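Local atomic coordinates of flagellin B1 (Methanocaldococcus jannaschii DSM 2661, PDB entry 5YA6), a protein that probably polymerises with other flagellins into the filament of the archaellum, the archaeal swimming organelle, and carries a calcium-binding site in its globular domain. Residues A33-P38 with I117-V122; L54-E59 with K130-R135. All coordinates share one frame; numbering follows the deposited sequence.

Contact 1 (A33-P38 with I117-V122); sequences AIYITP and IAVLLV
I34 and L120 face each other as a hydrogen-bonded antiparallel pair, and two residues on I36 and A118 repeat the arrangement. Four backbone bonds result: I34 N to L120 O and I36 N to A118 O, both 2.9 Å, with their return bonds L120 N to I34 O and A118 N to I36 O. Y35 with V119 between them, and A33 with L121 beyond the I34 end, form non-hydrogen-bonded pairs, where CA-H groups lean on carbonyl oxygens. The two strands are neighbours inside the large mixed sheet of this flagellin domain; 33-38 is bonded to strand 13-23, while strand 94-99 flanks 117-122. Side chains meet on both faces of the sheet. With V119, Y35 makes a CH-pi contact: CG2 of V119 sits 3.7 Å from the ring centroid of Y35, 8° off the normal. The same CG2, trans to the V119 nitrogen, touches A33 CB at 3.6 Å, while I117 CG2 comes to the edge of the Y35 ring. A leucine in place of Y35 would probably deprive V119 of its flat partner and the tag histidine H174 of the ring it stacks on. On the other face, I34 CB lies 4.1 Å from L120 CB.

Contact 2 (L54-E59 with K130-R135); sequences LIYDGE and KAIPTR
Y56 reaches across to K130, I132 and P133 with the far half of its ring. From CB the side chain runs out with CG opposite the backbone N (chi1 166°), a torsion that lets the ring extend as far as 130-135. CB of the next residue, D57, lies 3.5 Å above the centre of one ring face. CE1 approaches I132 CG2 at 4.2 Å; CE2 is 3.9 Å from K130 CE, which comes in at the ring edge near its plane. At the tip, Y56 OH touches two methylenes, P133 CD at 3.1 Å and K130 CE at 3.2 Å, from directions about a right angle apart. The lysine chain, bent at chi2 and chi4, then carries NZ past the tyrosine to D57, where it forms a salt bridge of 3.0 Å with OD2, meeting that oxygen from above the carboxylate plane. F128 also meets the Y56 ring, its plane inclined at about 60°. Y56 to E59 is a type I' turn, closed by Y56 N to E59 O at 3.1 Å and its return bond: a two-residue beta hairpin joining strands 51-56 and 59-69, packed against the loop between helix 124-128 and strand 137-143.

How the contacts relate
Contact 1 lies in the core of the domain, its centre about 4 Å from the centre of the chain, and every residue taking part is buried; the centre of contact 2 is about 15 Å from that of the chain, and only part of it is covered. Both reach the same large sheet, yet differently: 33-38 and 117-122 are adjacent strands within it, whereas 54-59 brings a hairpin end against the irregular segment 130-135. The chemistry follows. Backbone bonds and aliphatic packing hold the inner pair together, while the outer one relies on side chains, with a tyrosine among apolar groups and a charged pair at the rim. The centres of contact 1 and contact 2 are about 19 Å apart, and their segments alternate along the chain.

Contact 1 (A33-P38 with I117-V122)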
loop_
_atom_site.group_PDB
_atom_site.type_symbol
_atom_site.label_atom_id
_atom_site.label_comp_id
_atom_site.label_asym_id
_atom_site.label_seq_id
_atom_site.Cartn_x
_atom_site.Cartn_y
_atom_site.Cartn_z
ATOM N N ALA B 33 12.838 7.575 -5.220
ATOM C CA ALA B 33 12.710 7.704 -6.657
ATOM C C ALA B 33 11.902 6.494 -7.130
ATOM O O ALA B 33 12.382 5.315 -7.048
ATOM C CB ALA B 33 14.089 7.759 -7.317
ATOM N N ILE B 34 10.663 6.761 -7.610
ATOM C CA ILE B 34 9.745 5.676 -7.983
ATOM C C ILE B 34 9.660 5.609 -9.483
ATOM O O ILE B 34 9.170 6.565 -10.147
ATOM C CB ILE B 34 8.345 5.906 -7.367
ATOM C CG1 ILE B 34 8.484 6.024 -5.848
ATOM C CG2 ILE B 34 7.358 4.869 -7.844
ATOM C CD1 ILE B 34 7.253 6.654 -5.187
ATOM N N TYR B 35 10.150 4.526 -10.054
ATOM C CA TYR B 35 10.220 4.403 -11.521
ATOM C C TYR B 35 8.974 3.731 -12.069
ATOM O O TYR B 35 8.486 2.752 -11.522
ATOM C CB TYR B 35 11.433 3.637 -11.986
ATOM C CG TYR B 35 12.745 4.349 -11.612
ATOM C CD1 TYR B 35 13.298 4.281 -10.353
ATOM C CD2 TYR B 35 13.463 5.048 -12.574
ATOM C CE1 TYR B 35 14.473 4.935 -10.021
ATOM C CE2 TYR B 35 14.647 5.712 -12.253
ATOM C CZ TYR B 35 15.167 5.629 -10.991
ATOM O OH TYR B 35 16.341 6.328 -10.695
ATOM N N ILE B 36 8.434 4.391 -13.094
ATOM C CA ILE B 36 7.120 4.118 -13.700
ATOM C C ILE B 36 7.230 3.953 -15.237
ATOM O O ILE B 36 7.956 4.697 -15.876
ATOM C CB ILE B 36 6.177 5.297 -13.419
ATOM C CG1 ILE B 36 5.977 5.475 -11.891
ATOM C CG2 ILE B 36 4.890 5.154 -14.197
ATOM C CD1 ILE B 36 5.214 4.329 -11.237
ATOM N N THR B 37 6.506 3.003 -15.808
ATOM C CA THR B 37 6.383 2.832 -17.242
ATOM C C THR B 37 4.951 2.375 -17.533
ATOM O O THR B 37 4.325 1.743 -16.686
ATOM C CB THR B 37 7.421 1.834 -17.819
ATOM O OG1 THR B 37 7.526 1.956 -19.257
ATOM C CG2 THR B 37 7.055 0.419 -17.493
ATOM N N PRO B 38 4.426 2.671 -18.708
ATOM C CA PRO B 38 3.071 2.144 -19.012
ATOM C C PRO B 38 3.030 0.608 -19.086
ATOM O O PRO B 38 3.996 -0.019 -19.501
ATOM C CB PRO B 38 2.722 2.767 -20.357
ATOM C CG PRO B 38 3.590 4.013 -20.437
ATOM C CD PRO B 38 4.878 3.590 -19.743
ATOM N N ILE B 117 9.848 5.942 -19.745
ATOM C CA ILE B 117 10.129 5.704 -18.335
ATOM C C ILE B 117 10.167 7.073 -17.668
ATOM O O ILE B 117 10.882 7.979 -18.110
ATOM C CB ILE B 117 11.439 4.919 -18.046
ATOM C CG1 ILE B 117 11.424 3.595 -18.793
ATOM C CG2 ILE B 117 11.634 4.700 -16.535
ATOM C CD1 ILE B 117 12.795 2.898 -18.734
ATOM N N ALA B 118 9.428 7.196 -16.566
ATOM C CA ALA B 118 9.469 8.380 -15.755
ATOM C C ALA B 118 9.903 7.996 -14.353
ATOM O O ALA B 118 9.726 6.858 -13.940
ATOM C CB ALA B 118 8.130 9.071 -15.690
ATOM N N VAL B 119 10.420 8.956 -13.591
ATOM C CA VAL B 119 10.708 8.708 -12.173
ATOM C C VAL B 119 9.946 9.725 -11.356
ATOM O O VAL B 119 9.828 10.901 -11.743
ATOM C CB VAL B 119 12.242 8.716 -11.911
ATOM C CG1 VAL B 119 12.847 10.080 -12.233
ATOM C CG2 VAL B 119 12.543 8.300 -10.490
ATOM N N LEU B 120 9.345 9.315 -10.231
ATOM C CA LEU B 120 8.660 10.242 -9.323
ATOM C C LEU B 120 9.672 10.513 -8.256
ATOM O O LEU B 120 10.078 9.623 -7.520
ATOM C CB LEU B 120 7.381 9.609 -8.746
ATOM C CG LEU B 120 6.492 8.938 -9.797
ATOM C CD1 LEU B 120 5.273 8.378 -9.052
ATOM C CD2 LEU B 120 6.036 9.882 -10.917
ATOM N N LEU B 121 10.034 11.771 -8.134
ATOM C CA LEU B 121 10.952 12.225 -7.119
ATOM C C LEU B 121 10.133 12.701 -5.894
ATOM O O LEU B 121 9.341 13.646 -5.952
ATOM C CB LEU B 121 11.835 13.362 -7.725
ATOM C CG LEU B 121 12.568 13.035 -9.036
ATOM C CD1 LEU B 121 13.242 14.323 -9.538
ATOM C CD2 LEU B 121 13.532 11.869 -8.876
ATOM N N VAL B 122 10.390 12.061 -4.753
ATOM C CA VAL B 122 9.686 12.316 -3.491
ATOM C C VAL B 122 10.660 12.639 -2.359
ATOM O O VAL B 122 11.631 11.898 -2.169
ATOM C CB VAL B 122 8.814 11.081 -3.085
ATOM C CG1 VAL B 122 8.078 11.325 -1.762
ATOM C CG2 VAL B 122 7.816 10.786 -4.190
#

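Contact 2 (L54-E59 with K130-R135)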
loop_
_atom_site.group_PDB
_atom_site.type_symbol
_atom_site.label_atom_id
_atom_site.label_comp_id
_atom_site.label_asym_id
_atom_site.label_seq_id
_atom_site.Cartn_x
_atom_site.Cartn_y
_atom_site.Cartn_z
ATOM N N LEU B 54 0.738 7.284 -0.418
ATOM C CA LEU B 54 1.739 6.565 0.329
ATOM C C LEU B 54 1.341 6.400 1.796
ATOM O O LEU B 54 1.219 7.394 2.495
ATOM C CB LEU B 54 3.030 7.334 0.323
ATOM C CG LEU B 54 3.728 7.494 -1.038
ATOM C CD1 LEU B 54 4.909 8.465 -0.912
ATOM C CD2 LEU B 54 4.223 6.157 -1.536
ATOM N N ILE B 55 1.320 5.176 2.299
ATOM C CA ILE B 55 1.095 4.923 3.711
ATOM C C ILE B 55 2.418 4.571 4.401
ATOM O O ILE B 55 3.197 3.723 3.954
ATOM C CB ILE B 55 0.147 3.698 3.878
ATOM C CG1 ILE B 55 -1.179 3.877 3.167
ATOM C CG2 ILE B 55 -0.070 3.363 5.380
ATOM C CD1 ILE B 55 -1.901 2.592 2.776
ATOM N N TYR B 56 2.679 5.237 5.554
ATOM C CA TYR B 56 3.894 4.988 6.320
ATOM C C TYR B 56 3.592 5.476 7.753
ATOM O O TYR B 56 3.060 6.559 7.942
ATOM C CB TYR B 56 5.180 5.649 5.674
ATOM C CG TYR B 56 6.329 5.661 6.651
ATOM C CD1 TYR B 56 6.919 4.501 7.103
ATOM C CD2 TYR B 56 6.770 6.874 7.229
ATOM C CE1 TYR B 56 7.877 4.485 8.101
ATOM C CE2 TYR B 56 7.789 6.874 8.152
ATOM C CZ TYR B 56 8.344 5.705 8.612
ATOM O OH TYR B 56 9.246 5.701 9.628
ATOM N N ASP B 57 3.891 4.643 8.734
ATOM C CA ASP B 57 3.936 5.044 10.120
ATOM C C ASP B 57 2.596 5.598 10.576
ATOM O O ASP B 57 2.544 6.575 11.253
ATOM C CB ASP B 57 5.077 6.076 10.344
ATOM C CG ASP B 57 5.416 6.294 11.848
ATOM O OD1 ASP B 57 5.270 5.375 12.654
ATOM O OD2 ASP B 57 5.787 7.406 12.187
ATOM N N GLY B 58 1.515 4.949 10.173
ATOM C CA GLY B 58 0.221 5.260 10.718
ATOM C C GLY B 58 -0.402 6.512 10.126
ATOM O O GLY B 58 -1.385 7.046 10.675
ATOM N N GLU B 59 0.083 6.966 8.965
ATOM C CA GLU B 59 -0.515 8.046 8.208
ATOM C C GLU B 59 -0.574 7.732 6.725
ATOM O O GLU B 59 0.328 7.129 6.187
ATOM C CB GLU B 59 0.247 9.391 8.351
ATOM C CG GLU B 59 0.381 9.965 9.739
ATOM C CD GLU B 59 1.075 11.343 9.727
ATOM O OE1 GLU B 59 0.772 12.222 8.822
ATOM O OE2 GLU B 59 1.959 11.503 10.590
ATOM N N LYS B 130 10.417 13.079 8.752
ATOM C CA LYS B 130 11.646 12.459 9.233
ATOM C C LYS B 130 12.126 11.515 8.162
ATOM O O LYS B 130 11.354 11.199 7.237
ATOM C CB LYS B 130 11.392 11.623 10.500
ATOM C CG LYS B 130 10.286 10.582 10.339
ATOM C CD LYS B 130 10.582 9.359 11.213
ATOM C CE LYS B 130 9.374 8.430 11.336
ATOM N NZ LYS B 130 8.278 9.057 12.128
ATOM N N ALA B 131 13.394 11.091 8.264
ATOM C CA ALA B 131 13.909 10.138 7.298
ATOM C C ALA B 131 13.363 8.765 7.671
ATOM O O ALA B 131 13.035 8.520 8.812
ATOM C CB ALA B 131 15.422 10.159 7.279
ATOM N N ILE B 132 13.235 7.890 6.683
ATOM C CA ILE B 132 12.655 6.571 6.941
ATOM C C ILE B 132 13.701 5.642 7.555
ATOM O O ILE B 132 14.758 5.391 6.941
ATOM C CB ILE B 132 12.122 5.956 5.651
ATOM C CG1 ILE B 132 11.133 6.916 4.927
ATOM C CG2 ILE B 132 11.500 4.625 5.956
ATOM C CD1 ILE B 132 10.930 6.508 3.502
ATOM N N PRO B 133 13.442 5.159 8.779
ATOM C CA PRO B 133 14.454 4.303 9.402
ATOM C C PRO B 133 14.437 2.892 8.869
ATOM O O PRO B 133 13.590 2.511 8.037
ATOM C CB PRO B 133 14.059 4.323 10.876
ATOM C CG PRO B 133 12.646 4.653 10.901
ATOM C CD PRO B 133 12.299 5.425 9.672
ATOM N N THR B 134 15.397 2.111 9.304
ATOM C CA THR B 134 15.520 0.740 8.864
ATOM C C THR B 134 14.254 -0.078 9.250
ATOM O O THR B 134 13.550 0.247 10.217
ATOM C CB THR B 134 16.757 0.100 9.544
ATOM O OG1 THR B 134 16.658 0.230 10.956
ATOM C CG2 THR B 134 18.019 0.706 9.053
ATOM N N ARG B 135 13.968 -1.092 8.425
ATOM C CA ARG B 135 12.891 -2.087 8.667
ATOM C C ARG B 135 11.519 -1.450 8.648
ATOM O O ARG B 135 10.638 -1.874 9.393
ATOM C CB ARG B 135 13.121 -2.844 9.962
ATOM C CG ARG B 135 14.473 -3.535 9.990
ATOM C CD ARG B 135 14.419 -4.707 10.945
ATOM N NE ARG B 135 14.283 -4.273 12.320
ATOM C CZ ARG B 135 13.868 -5.030 13.330
ATOM N NH1 ARG B 135 13.814 -4.499 14.593
ATOM N NH2 ARG B 135 13.512 -6.312 13.097
#